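(R)-specific secondary-alkylsulfatase (Pseudomonas sp., PDB 4AXH) hydrolyses (R)-secondary-alkyl sulfates with strict inversion of configuration, releasing (S)-alcohols and sulfate, as a zinc-dependent type III sulfatase of the metallo-beta-lactamase superfamily. Local coordinates at residues K50-A55 and R409-R414; Q81-M86 and L150-T155; A98-P103 and R239-Q244; Y231-M236 and K251-N256. All blocks are in the same frame, centred on the assembly; numbering follows the deposited sequence.

Contact 1. Residues K50-A55 and R409-R414; sequences KNLPFA and RKWYLR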
loop_
_atom_site.group_PDB
_atom_site.type_symbol
_atom_site.label_atom_id
_atom_site.label_comp_id
_atom_site.label_asym_id
_atom_site.label_seq_id
_atom_site.Cartn_x
_atom_site.Cartn_y
_atom_site.Cartn_z
ATOM N N LYS A 50 29.423 -23.103 5.532
ATOM C CA LYS A 50 28.933 -24.278 4.787
ATOM C C LYS A 50 27.480 -23.957 4.460
ATOM O O LYS A 50 26.988 -22.955 4.952
ATOM C CB LYS A 50 29.086 -25.599 5.574
ATOM C CG LYS A 50 28.833 -25.532 7.069
ATOM C CD LYS A 50 29.906 -26.309 7.797
ATOM C CE LYS A 50 29.848 -26.074 9.282
ATOM N NZ LYS A 50 30.940 -26.799 9.982
ATOM N N ASN A 51 26.815 -24.706 3.601
ATOM C CA ASN A 51 25.429 -24.399 3.189
ATOM C C ASN A 51 25.180 -23.066 2.361
ATOM O O ASN A 51 24.056 -22.793 1.946
ATOM C CB ASN A 51 24.348 -24.730 4.278
ATOM C CG ASN A 51 24.394 -23.944 5.562
ATOM O OD1 ASN A 51 24.732 -24.464 6.639
ATOM N ND2 ASN A 51 24.063 -22.666 5.476
ATOM N N LEU A 52 26.238 -22.321 2.047
ATOM C CA LEU A 52 26.221 -21.122 1.186
ATOM C C LEU A 52 27.453 -21.182 0.222
ATOM O O LEU A 52 28.459 -21.754 0.634
ATOM C CB LEU A 52 26.166 -19.821 1.999
ATOM C CG LEU A 52 24.990 -18.882 1.648
ATOM C CD1 LEU A 52 23.666 -19.401 2.162
ATOM C CD2 LEU A 52 25.187 -17.536 2.207
ATOM N N PRO A 53 27.400 -20.692 -1.047
ATOM C CA PRO A 53 28.533 -20.899 -1.978
ATOM C C PRO A 53 29.979 -20.726 -1.508
ATOM O O PRO A 53 30.653 -21.757 -1.305
ATOM C CB PRO A 53 28.161 -20.097 -3.215
ATOM C CG PRO A 53 26.688 -20.083 -3.193
ATOM C CD PRO A 53 26.280 -20.015 -1.730
ATOM N N PHE A 54 30.476 -19.487 -1.364
ATOM C CA PHE A 54 31.845 -19.136 -0.926
ATOM C C PHE A 54 32.945 -19.658 -1.837
ATOM O O PHE A 54 33.939 -18.979 -2.018
ATOM C CB PHE A 54 32.107 -19.462 0.546
ATOM C CG PHE A 54 31.232 -18.726 1.528
ATOM C CD1 PHE A 54 31.439 -17.369 1.796
ATOM C CD2 PHE A 54 30.222 -19.387 2.204
ATOM C CE1 PHE A 54 30.623 -16.692 2.711
ATOM C CE2 PHE A 54 29.390 -18.709 3.086
ATOM C CZ PHE A 54 29.588 -17.371 3.341
ATOM N N ALA A 55 32.753 -20.846 -2.427
ATOM C CA ALA A 55 33.654 -21.475 -3.382
ATOM C C ALA A 55 33.386 -20.907 -4.792
ATOM O O ALA A 55 34.181 -21.138 -5.717
ATOM C CB ALA A 55 33.488 -22.986 -3.356
ATOM N N ARG A 409 20.511 -20.689 -3.993
ATOM C CA ARG A 409 21.966 -20.822 -4.186
ATOM C C ARG A 409 22.651 -19.647 -4.922
ATOM O O ARG A 409 23.853 -19.659 -5.037
ATOM C CB ARG A 409 22.360 -22.209 -4.722
ATOM C CG ARG A 409 21.800 -22.534 -6.077
ATOM C CD ARG A 409 22.395 -23.803 -6.627
ATOM N NE ARG A 409 22.212 -23.937 -8.078
ATOM C CZ ARG A 409 22.919 -23.271 -8.992
ATOM N NH1 ARG A 409 23.816 -22.366 -8.620
ATOM N NH2 ARG A 409 22.711 -23.481 -10.284
ATOM N N LYS A 410 21.897 -18.622 -5.377
ATOM C CA LYS A 410 22.450 -17.447 -6.064
ATOM C C LYS A 410 22.831 -16.303 -5.104
ATOM O O LYS A 410 22.007 -15.872 -4.286
ATOM C CB LYS A 410 21.488 -16.928 -7.151
ATOM C CG LYS A 410 20.966 -17.998 -8.120
ATOM C CD LYS A 410 22.078 -18.851 -8.791
ATOM C CE LYS A 410 21.510 -19.970 -9.614
ATOM N NZ LYS A 410 21.088 -19.519 -10.957
ATOM N N TRP A 411 24.091 -15.819 -5.201
ATOM C CA TRP A 411 24.620 -14.739 -4.364
ATOM C C TRP A 411 23.843 -13.427 -4.609
ATOM O O TRP A 411 23.562 -12.675 -3.689
ATOM C CB TRP A 411 26.126 -14.501 -4.668
ATOM C CG TRP A 411 27.120 -15.410 -3.996
ATOM C CD1 TRP A 411 28.068 -16.193 -4.607
ATOM C CD2 TRP A 411 27.328 -15.558 -2.583
ATOM N NE1 TRP A 411 28.830 -16.838 -3.657
ATOM C CE2 TRP A 411 28.370 -16.498 -2.409
ATOM C CE3 TRP A 411 26.698 -15.022 -1.442
ATOM C CZ2 TRP A 411 28.819 -16.881 -1.153
ATOM C CZ3 TRP A 411 27.134 -15.418 -0.194
ATOM C CH2 TRP A 411 28.188 -16.338 -0.058
ATOM N N TYR A 412 23.505 -13.164 -5.860
ATOM C CA TYR A 412 22.826 -11.966 -6.312
ATOM C C TYR A 412 21.317 -11.888 -6.007
ATOM O O TYR A 412 20.650 -10.918 -6.396
ATOM C CB TYR A 412 23.112 -11.778 -7.808
ATOM C CG TYR A 412 22.731 -12.937 -8.713
ATOM C CD1 TYR A 412 21.451 -13.045 -9.238
ATOM C CD2 TYR A 412 23.672 -13.862 -9.116
ATOM C CE1 TYR A 412 21.113 -14.067 -10.113
ATOM C CE2 TYR A 412 23.351 -14.883 -9.999
ATOM C CZ TYR A 412 22.074 -14.978 -10.500
ATOM O OH TYR A 412 21.784 -16.007 -11.356
ATOM N N LEU A 413 20.775 -12.899 -5.316
ATOM C CA LEU A 413 19.361 -12.990 -4.935
ATOM C C LEU A 413 19.180 -12.968 -3.429
ATOM O O LEU A 413 18.043 -12.975 -2.966
ATOM C CB LEU A 413 18.780 -14.283 -5.527
ATOM C CG LEU A 413 17.930 -14.220 -6.801
ATOM C CD1 LEU A 413 18.320 -13.069 -7.760
ATOM C CD2 LEU A 413 17.966 -15.505 -7.473
ATOM N N ARG A 414 20.289 -12.906 -2.656
ATOM C CA ARG A 414 20.280 -12.863 -1.188
ATOM C C ARG A 414 19.643 -11.582 -0.649
ATOM O O ARG A 414 19.631 -10.521 -1.309
ATOM C CB ARG A 414 21.707 -13.024 -0.599
ATOM C CG ARG A 414 22.573 -14.212 -1.099
ATOM C CD ARG A 414 21.979 -15.571 -0.810
ATOM N NE ARG A 414 21.730 -15.719 0.621
ATOM C CZ ARG A 414 20.987 -16.666 1.166
ATOM N NH1 ARG A 414 20.367 -17.561 0.401
ATOM N NH2 ARG A 414 20.833 -16.714 2.482
#
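Leu52, Pro53 and Phe54 gather round the indole of Trp411 from different directions. The benzo edge of the indole, led by CH2, points at the face of the Phe54 ring in a T-shaped pair, with centroids 5.0 Å apart and planes at 76°. Pro53 lies over one indole face: its CG sits 4.2 Å from the centroid of the five-membered ring, a CH-pi contact, and also passes 3.4 Å from Arg409 O. Leu52 divides its methyls between two partners. CD2 reaches Trp411 CZ3 at 3.7 Å, while CD1 rests over a face of the Arg414 guanidinium, 3.9 Å from NH2.

A second shell holds these groups in place. Arg414, its chain bent at chi2 and chi3, forms salt bridges with Glu513 and Asp408, which probably hold the plane that Leu52 covers. Arg107 makes a cation-pi contact with Trp411, and Ser104 of helix 103-111 touches both Leu52 and Trp411. The loop between helices 39-48 and 58-64 is thereby joined to a 3-10 turn in the family's dimerisation region. With no hydrogen bond linking the two segments, their adhesion is aromatic and apolar, and charge pairing probably orients the arginine.

Contact 2. Residues Q81-M86 and L150-T155; sequences QVVWDM and LTTAET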
loop_
_atom_site.group_PDB
_atom_site.type_symbol
_atom_site.label_atom_id
_atom_site.label_comp_id
_atom_site.label_asym_id
_atom_site.label_seq_id
_atom_site.Cartn_x
_atom_site.Cartn_y
_atom_site.Cartn_z
ATOM N N GLN A 81 35.037 19.191 4.867
ATOM C CA GLN A 81 34.467 18.042 5.599
ATOM C C GLN A 81 34.320 16.826 4.668
ATOM O O GLN A 81 33.978 16.985 3.497
ATOM C CB GLN A 81 33.093 18.334 6.215
ATOM C CG GLN A 81 32.776 19.765 6.594
ATOM C CD GLN A 81 31.288 19.894 6.857
ATOM O OE1 GLN A 81 30.466 20.071 5.946
ATOM N NE2 GLN A 81 30.892 19.742 8.100
ATOM N N VAL A 82 34.527 15.608 5.222
ATOM C CA VAL A 82 34.464 14.328 4.506
ATOM C C VAL A 82 33.033 14.031 4.066
ATOM O O VAL A 82 32.113 14.116 4.879
ATOM C CB VAL A 82 35.112 13.142 5.291
ATOM C CG1 VAL A 82 35.367 11.950 4.371
ATOM C CG2 VAL A 82 36.416 13.564 5.952
ATOM N N VAL A 83 32.873 13.724 2.765
ATOM C CA VAL A 83 31.616 13.401 2.086
ATOM C C VAL A 83 31.516 11.884 1.879
ATOM O O VAL A 83 30.441 11.306 2.077
ATOM C CB VAL A 83 31.492 14.185 0.730
ATOM C CG1 VAL A 83 30.372 13.654 -0.162
ATOM C CG2 VAL A 83 31.285 15.657 0.984
ATOM N N TRP A 84 32.641 11.269 1.426
ATOM C CA TRP A 84 32.756 9.866 1.095
ATOM C C TRP A 84 34.132 9.376 1.494
ATOM O O TRP A 84 35.135 9.937 1.043
ATOM C CB TRP A 84 32.577 9.680 -0.419
ATOM C CG TRP A 84 32.382 8.249 -0.841
ATOM C CD1 TRP A 84 33.283 7.445 -1.480
ATOM C CD2 TRP A 84 31.201 7.454 -0.640
ATOM N NE1 TRP A 84 32.725 6.198 -1.708
ATOM C CE2 TRP A 84 31.451 6.180 -1.201
ATOM C CE3 TRP A 84 29.953 7.700 -0.044
ATOM C CZ2 TRP A 84 30.481 5.179 -1.227
ATOM C CZ3 TRP A 84 29.003 6.694 -0.047
ATOM C CH2 TRP A 84 29.260 5.459 -0.644
ATOM N N ASP A 85 34.180 8.317 2.318
ATOM C CA ASP A 85 35.417 7.718 2.820
ATOM C C ASP A 85 35.397 6.205 2.623
ATOM O O ASP A 85 34.584 5.509 3.234
ATOM C CB ASP A 85 35.621 8.082 4.316
ATOM C CG ASP A 85 37.043 7.963 4.851
ATOM O OD1 ASP A 85 37.929 7.451 4.102
ATOM O OD2 ASP A 85 37.270 8.372 6.026
ATOM N N MET A 86 36.261 5.712 1.739
ATOM C CA MET A 86 36.410 4.285 1.439
ATOM C C MET A 86 37.473 3.646 2.355
ATOM O O MET A 86 37.379 2.458 2.653
ATOM C CB MET A 86 36.765 4.068 -0.037
ATOM C CG MET A 86 35.552 3.964 -0.920
ATOM S SD MET A 86 34.521 2.488 -0.622
ATOM C CE MET A 86 35.694 1.232 -1.037
ATOM N N LEU A 150 25.219 10.471 -10.085
ATOM C CA LEU A 150 25.450 10.140 -8.679
ATOM C C LEU A 150 24.501 10.941 -7.723
ATOM O O LEU A 150 23.578 11.614 -8.198
ATOM C CB LEU A 150 26.943 10.252 -8.297
ATOM C CG LEU A 150 28.005 9.546 -9.177
ATOM C CD1 LEU A 150 29.399 9.753 -8.617
ATOM C CD2 LEU A 150 27.737 8.058 -9.311
ATOM N N THR A 151 24.719 10.845 -6.388
ATOM C CA THR A 151 23.880 11.447 -5.345
ATOM C C THR A 151 24.199 12.916 -5.073
ATOM O O THR A 151 23.297 13.684 -4.719
ATOM C CB THR A 151 24.053 10.650 -4.016
ATOM O OG1 THR A 151 24.108 9.261 -4.290
ATOM C CG2 THR A 151 22.969 10.901 -3.034
ATOM N N THR A 152 25.489 13.276 -5.111
ATOM C CA THR A 152 25.937 14.604 -4.740
ATOM C C THR A 152 26.833 15.252 -5.775
ATOM O O THR A 152 27.479 14.563 -6.566
ATOM C CB THR A 152 26.603 14.552 -3.374
ATOM O OG1 THR A 152 27.905 13.970 -3.498
ATOM C CG2 THR A 152 25.779 13.774 -2.342
ATOM N N ALA A 153 26.900 16.588 -5.757
ATOM C CA ALA A 153 27.726 17.358 -6.691
ATOM C C ALA A 153 29.218 17.027 -6.514
ATOM O O ALA A 153 29.961 16.925 -7.509
ATOM C CB ALA A 153 27.459 18.843 -6.477
ATOM N N GLU A 154 29.643 16.806 -5.248
ATOM C CA GLU A 154 31.036 16.475 -4.893
ATOM C C GLU A 154 31.438 15.105 -5.400
ATOM O O GLU A 154 32.554 14.953 -5.897
ATOM C CB GLU A 154 31.298 16.611 -3.367
ATOM C CG GLU A 154 30.981 17.981 -2.780
ATOM C CD GLU A 154 29.534 18.146 -2.370
ATOM O OE1 GLU A 154 28.710 17.280 -2.737
ATOM O OE2 GLU A 154 29.213 19.151 -1.699
ATOM N N THR A 155 30.520 14.116 -5.321
ATOM C CA THR A 155 30.785 12.770 -5.824
ATOM C C THR A 155 30.767 12.720 -7.351
ATOM O O THR A 155 31.687 12.149 -7.957
ATOM C CB THR A 155 30.050 11.667 -5.028
ATOM O OG1 THR A 155 28.644 11.865 -5.094
ATOM C CG2 THR A 155 30.496 11.595 -3.568
#
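Val83 CG1 meets the first turn of helix 153-164, where it lies 4.0 Å from Thr155 CG2 and 4.2 Å from Thr152 OG1. With CG1 anti to the backbone N (chi1 167°), one valine branch is committed to this buried side. The methyl of Thr155 also faces Trp84, whose CB is 4.2 Å from CG2. Val83 and Trp84 can both face the helix start because they form a classic beta bulge opposite Ile75 of strand 74-76, and Ile75 itself touches Thr155.

The other valine branch has looser company. CG2 comes nearest to Glu154 CG, at 4.4 Å, on the more exposed flank, where Glu154 OE1 accepts a hydrogen bond from Thr258 N.

Thr152 is the N-cap of the helix, which forms the crossover between parallel strands 144-147 and 172-176 in a beta-alpha-beta unit of the metallo-beta-lactamase fold. Its OG1 donates to Thr155 OG1 at 2.7 Å, and Thr155 OG1 is also hydrogen-bonded to Asp131. Thr155 thus turns a methyl to Val83 and Trp84, whereas Thr152 meets Val83 CG1 with an OG1 already bonded to Thr155; no polar bond crosses the contact, and van der Waals contact alone joins the segments.

Contact 3. Residues A98-P103 and R239-Q244; sequences ADTVNP and RGAQAQ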
loop_
_atom_site.group_PDB
_atom_site.type_symbol
_atom_site.label_atom_id
_atom_site.label_comp_id
_atom_site.label_asym_id
_atom_site.label_seq_id
_atom_site.Cartn_x
_atom_site.Cartn_y
_atom_site.Cartn_z
ATOM N N ALA A 98 34.686 -11.786 10.445
ATOM C CA ALA A 98 34.831 -11.732 11.892
ATOM C C ALA A 98 33.619 -12.508 12.462
ATOM O O ALA A 98 32.628 -12.722 11.743
ATOM C CB ALA A 98 34.787 -10.288 12.353
ATOM N N ASP A 99 33.701 -12.943 13.740
ATOM C CA ASP A 99 32.630 -13.679 14.435
ATOM C C ASP A 99 31.403 -12.768 14.642
ATOM O O ASP A 99 30.279 -13.258 14.798
ATOM C CB ASP A 99 33.155 -14.189 15.795
ATOM C CG ASP A 99 34.324 -15.156 15.710
ATOM O OD1 ASP A 99 35.382 -14.764 15.165
ATOM O OD2 ASP A 99 34.192 -16.301 16.215
ATOM N N THR A 100 31.649 -11.434 14.653
ATOM C CA THR A 100 30.672 -10.359 14.850
ATOM C C THR A 100 29.980 -9.892 13.537
ATOM O O THR A 100 29.217 -8.925 13.563
ATOM C CB THR A 100 31.312 -9.204 15.606
ATOM O OG1 THR A 100 32.331 -8.662 14.798
ATOM C CG2 THR A 100 31.880 -9.613 16.939
ATOM N N VAL A 101 30.246 -10.557 12.395
ATOM C CA VAL A 101 29.559 -10.260 11.140
ATOM C C VAL A 101 29.303 -11.499 10.283
ATOM O O VAL A 101 30.217 -12.268 10.025
ATOM C CB VAL A 101 29.937 -8.955 10.367
ATOM C CG1 VAL A 101 31.398 -8.580 10.530
ATOM C CG2 VAL A 101 29.479 -8.968 8.923
ATOM N N ASN A 102 28.008 -11.700 9.910
ATOM C CA ASN A 102 27.518 -12.770 9.066
ATOM C C ASN A 102 28.408 -12.890 7.834
ATOM O O ASN A 102 28.671 -11.884 7.178
ATOM C CB ASN A 102 26.104 -12.478 8.662
ATOM C CG ASN A 102 25.443 -13.623 7.919
ATOM O OD1 ASN A 102 25.901 -14.079 6.856
ATOM N ND2 ASN A 102 24.293 -14.044 8.412
ATOM N N PRO A 103 28.909 -14.107 7.532
ATOM C CA PRO A 103 29.855 -14.272 6.415
ATOM C C PRO A 103 29.339 -13.879 5.042
ATOM O O PRO A 103 30.150 -13.420 4.250
ATOM C CB PRO A 103 30.270 -15.742 6.519
ATOM C CG PRO A 103 29.972 -16.135 7.886
ATOM C CD PRO A 103 28.734 -15.386 8.245
ATOM N N ARG A 239 32.348 2.725 11.634
ATOM C CA ARG A 239 32.664 1.643 10.715
ATOM C C ARG A 239 33.561 0.674 11.470
ATOM O O ARG A 239 34.332 1.094 12.350
ATOM C CB ARG A 239 33.332 2.144 9.419
ATOM C CG ARG A 239 32.765 3.448 8.802
ATOM C CD ARG A 239 31.244 3.561 8.827
ATOM N NE ARG A 239 30.747 4.855 8.357
ATOM C CZ ARG A 239 29.482 5.261 8.453
ATOM N NH1 ARG A 239 28.575 4.501 9.061
ATOM N NH2 ARG A 239 29.120 6.443 7.969
ATOM N N GLY A 240 33.426 -0.614 11.160
ATOM C CA GLY A 240 34.182 -1.671 11.818
ATOM C C GLY A 240 33.358 -2.928 11.976
ATOM O O GLY A 240 32.122 -2.859 11.965
ATOM N N ALA A 241 34.053 -4.089 12.149
ATOM C CA ALA A 241 33.486 -5.440 12.283
ATOM C C ALA A 241 32.467 -5.584 13.398
ATOM O O ALA A 241 31.626 -6.488 13.324
ATOM C CB ALA A 241 34.595 -6.463 12.429
ATOM N N GLN A 242 32.509 -4.679 14.409
ATOM C CA GLN A 242 31.572 -4.654 15.539
ATOM C C GLN A 242 30.437 -3.631 15.330
ATOM O O GLN A 242 29.507 -3.581 16.140
ATOM C CB GLN A 242 32.322 -4.386 16.855
ATOM C CG GLN A 242 32.994 -5.624 17.441
ATOM C CD GLN A 242 32.997 -5.596 18.949
ATOM O OE1 GLN A 242 34.161 -5.412 19.535
ATOM N NE2 GLN A 242 31.959 -5.734 19.600
ATOM N N ALA A 243 30.519 -2.821 14.245
ATOM C CA ALA A 243 29.537 -1.782 13.916
ATOM C C ALA A 243 29.086 -1.774 12.392
ATOM O O ALA A 243 28.709 -2.835 11.880
ATOM C CB ALA A 243 30.059 -0.430 14.365
ATOM N N GLN A 244 29.116 -0.601 11.689
ATOM C CA GLN A 244 28.705 -0.470 10.295
ATOM C C GLN A 244 29.698 -1.104 9.338
ATOM O O GLN A 244 30.878 -0.779 9.385
ATOM C CB GLN A 244 28.481 0.997 9.931
ATOM C CG GLN A 244 27.321 1.232 8.955
ATOM C CD GLN A 244 27.769 1.234 7.521
ATOM O OE1 GLN A 244 28.935 1.492 7.191
ATOM N NE2 GLN A 244 26.852 0.958 6.638
#
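Thr100 turns its hydroxyl toward Ala241 through a chi1 of 65°, which sets OG1 between the backbone N and the carbonyl carbon and swings CG2 anti to that carbonyl. From this position OG1 donates to Ala241 O at 2.7 Å, the one hydrogen bond between the segments. The hydroxyl stands above the carbonyl plane, 66° out of it, with a C=O...O angle of 112°, and so is not on a lone pair. The CG2 methyl, directed by the same torsion, comes 4.2 Å from Gln242 CG.

Apolar groups flank the bond. The methyls of Ala98 and Ala241 meet at 3.8 Å between their CB atoms, and Val101 CG1 approaches Ala241 O at 3.5 Å, so a single alanine receives three residues of the other loop. Both partners are type I beta turns, Ala98 to Val101 and Gly240 to Ala243. The second is closed by Ala243 N donating to Gly240 O at 2.8 Å, which presents the Ala241 peptide at the apex.

Arg518 ties the turns together from outside, bonding to Thr100 O and Ala243 O, while Gln242 NE2 reaches Tyr510 OH and Ser34 O. Asn102, the N-cap of helix 103-111, uses OD1 to cap Ser104 N and ND2 to hold Gln511 O. The pair of turns therefore lies where helix 103-111, helix 39-48, which Asn102 and Pro103 touch, and helices 495-511 and 515-529, which supply Tyr510, Gln511 and Arg518, come close together.

Contact 4. Residues Y231-M236 and K251-N256; sequences YQSGVM and KTTATN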
loop_
_atom_site.group_PDB
_atom_site.type_symbol
_atom_site.label_atom_id
_atom_site.label_comp_id
_atom_site.label_asym_id
_atom_site.label_seq_id
_atom_site.Cartn_x
_atom_site.Cartn_y
_atom_site.Cartn_z
ATOM N N TYR A 231 18.344 5.067 10.567
ATOM C CA TYR A 231 18.418 3.662 10.953
ATOM C C TYR A 231 18.823 2.820 9.731
ATOM O O TYR A 231 19.713 1.990 9.843
ATOM C CB TYR A 231 17.082 3.206 11.578
ATOM C CG TYR A 231 16.991 3.497 13.062
ATOM C CD1 TYR A 231 16.930 4.806 13.536
ATOM C CD2 TYR A 231 16.936 2.463 13.994
ATOM C CE1 TYR A 231 16.852 5.078 14.905
ATOM C CE2 TYR A 231 16.834 2.721 15.364
ATOM C CZ TYR A 231 16.797 4.030 15.813
ATOM O OH TYR A 231 16.727 4.278 17.154
ATOM N N GLN A 232 18.239 3.105 8.561
ATOM C CA GLN A 232 18.518 2.408 7.312
ATOM C C GLN A 232 19.980 2.540 6.870
ATOM O O GLN A 232 20.576 1.553 6.397
ATOM C CB GLN A 232 17.562 2.934 6.229
ATOM C CG GLN A 232 17.359 1.985 5.053
ATOM C CD GLN A 232 16.490 2.618 4.013
ATOM O OE1 GLN A 232 15.360 3.020 4.286
ATOM N NE2 GLN A 232 16.977 2.696 2.802
ATOM N N SER A 233 20.547 3.753 7.065
ATOM C CA SER A 233 21.898 4.203 6.676
ATOM C C SER A 233 23.078 3.745 7.543
ATOM O O SER A 233 24.219 3.581 7.021
ATOM C CB SER A 233 21.936 5.732 6.663
ATOM O OG SER A 233 20.909 6.276 5.852
ATOM N N GLY A 234 22.817 3.749 8.870
ATOM C CA GLY A 234 23.816 3.510 9.898
ATOM C C GLY A 234 24.874 4.603 9.901
ATOM O O GLY A 234 26.001 4.357 10.336
ATOM N N VAL A 235 24.517 5.831 9.391
ATOM C CA VAL A 235 25.396 7.020 9.269
ATOM C C VAL A 235 26.001 7.479 10.589
ATOM O O VAL A 235 27.169 7.894 10.601
ATOM C CB VAL A 235 24.824 8.223 8.450
ATOM C CG1 VAL A 235 25.117 8.075 6.934
ATOM C CG2 VAL A 235 23.329 8.477 8.751
ATOM N N MET A 236 25.209 7.410 11.692
ATOM C CA MET A 236 25.642 7.749 13.052
ATOM C C MET A 236 26.433 6.613 13.734
ATOM O O MET A 236 27.069 6.835 14.757
ATOM C CB MET A 236 24.464 8.220 13.892
ATOM C CG MET A 236 24.304 9.746 13.938
ATOM S SD MET A 236 24.614 10.759 12.430
ATOM C CE MET A 236 26.409 11.211 12.693
ATOM N N LYS A 251 28.198 1.047 0.225
ATOM C CA LYS A 251 28.794 1.043 1.563
ATOM C C LYS A 251 27.922 1.763 2.593
ATOM O O LYS A 251 27.611 1.179 3.622
ATOM C CB LYS A 251 30.227 1.612 1.534
ATOM C CG LYS A 251 31.237 0.928 0.583
ATOM C CD LYS A 251 31.386 -0.584 0.760
ATOM C CE LYS A 251 32.085 -1.030 2.023
ATOM N NZ LYS A 251 31.541 -2.321 2.514
ATOM N N THR A 252 27.527 3.022 2.315
ATOM C CA THR A 252 26.753 3.904 3.214
ATOM C C THR A 252 26.268 5.093 2.390
ATOM O O THR A 252 26.626 5.181 1.208
ATOM C CB THR A 252 27.658 4.412 4.404
ATOM O OG1 THR A 252 26.911 5.288 5.291
ATOM C CG2 THR A 252 28.952 5.082 3.922
ATOM N N THR A 253 25.496 6.014 3.011
ATOM C CA THR A 253 25.062 7.237 2.335
ATOM C C THR A 253 26.106 8.330 2.437
ATOM O O THR A 253 26.884 8.389 3.398
ATOM C CB THR A 253 23.658 7.741 2.788
ATOM O OG1 THR A 253 23.612 7.930 4.211
ATOM C CG2 THR A 253 22.510 6.839 2.298
ATOM N N ALA A 254 26.108 9.210 1.429
ATOM C CA ALA A 254 27.020 10.345 1.353
ATOM C C ALA A 254 26.680 11.322 2.477
ATOM O O ALA A 254 25.507 11.548 2.801
ATOM C CB ALA A 254 26.921 11.015 -0.006
ATOM N N THR A 255 27.731 11.853 3.098
ATOM C CA THR A 255 27.638 12.769 4.220
ATOM C C THR A 255 28.059 14.207 3.876
ATOM O O THR A 255 28.930 14.406 3.037
ATOM C CB THR A 255 28.355 12.152 5.445
ATOM O OG1 THR A 255 28.168 13.003 6.555
ATOM C CG2 THR A 255 29.852 11.925 5.227
ATOM N N ASN A 256 27.434 15.203 4.531
ATOM C CA ASN A 256 27.746 16.634 4.420
ATOM C C ASN A 256 27.845 17.139 2.958
ATOM O O ASN A 256 28.706 17.971 2.626
ATOM C CB ASN A 256 29.046 16.940 5.210
ATOM C CG ASN A 256 29.034 16.478 6.644
ATOM O OD1 ASN A 256 28.278 16.996 7.466
ATOM N ND2 ASN A 256 29.880 15.493 6.976
#
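Ser233 and Val235 meet Thr252 and Thr253 in a van der Waals contact without hydrogen bonds between the segments, at the point where helix 222-233 ends against an extended part of the long loop leading to strand 266-268. Val235 enters it through one methyl, CG1, which lies against the hydroxyls of both threonines, 3.7 Å from Thr252 OG1. The valine crosses Thr253 at about a right angle and Thr252 more obliquely. Thr253 OG1 also comes within 3.6 Å of Ser233 OG, whose hydrogen bond goes instead to Gly229 O one turn back in the helix; a chi1 of -54° sets the serine oxygen beside its own backbone N. Thr253 CG2 completes the group, 3.9 Å from Ser233 OG.

The helix stops at Ser233: Gly234, with phi at 64°, is the first residue to leave helical angles, and the chain then turns so that Ser233 and Val235 both border the threonines. This helix end belongs to the catalytic metallo-beta-lactamase domain and brings Gln232, a sulfate-binding residue, to the active site. Thr253 lies about 7 Å, side chain to side chain, from sulfate-binding Tyr417.

Asn519 of helix 515-529 bonds to Gln232 O, and Tyr231 packs on Pro439 of the second subunit. On the loop side, Ser247 and Gln244 hold Lys251 O.

Overall arrangement
The contacts join in the order 2, 4, 3, 1; contacts 2 and 3 do not touch, their nearest atoms being about 6 Å apart. Contacts 2 and 4 have centres 11 Å apart and are probably joined by a hydrogen bond from Thr255 N to Val83 O, 2.9 Å. Contact 4 passes to contact 3 through a probable bond between Arg239 NH1 and Gly234 O, also 2.9 Å. Contact 3 reaches contact 1 where Pro103 CB packs on Phe54 CZ at 3.6 Å. Along the chain, the loop closed by contact 1 encloses the other three. Contacts 2 and 4 border the zinc site: the Trp84 and Thr253 side chains are about 11 and 10 Å from a zinc ion.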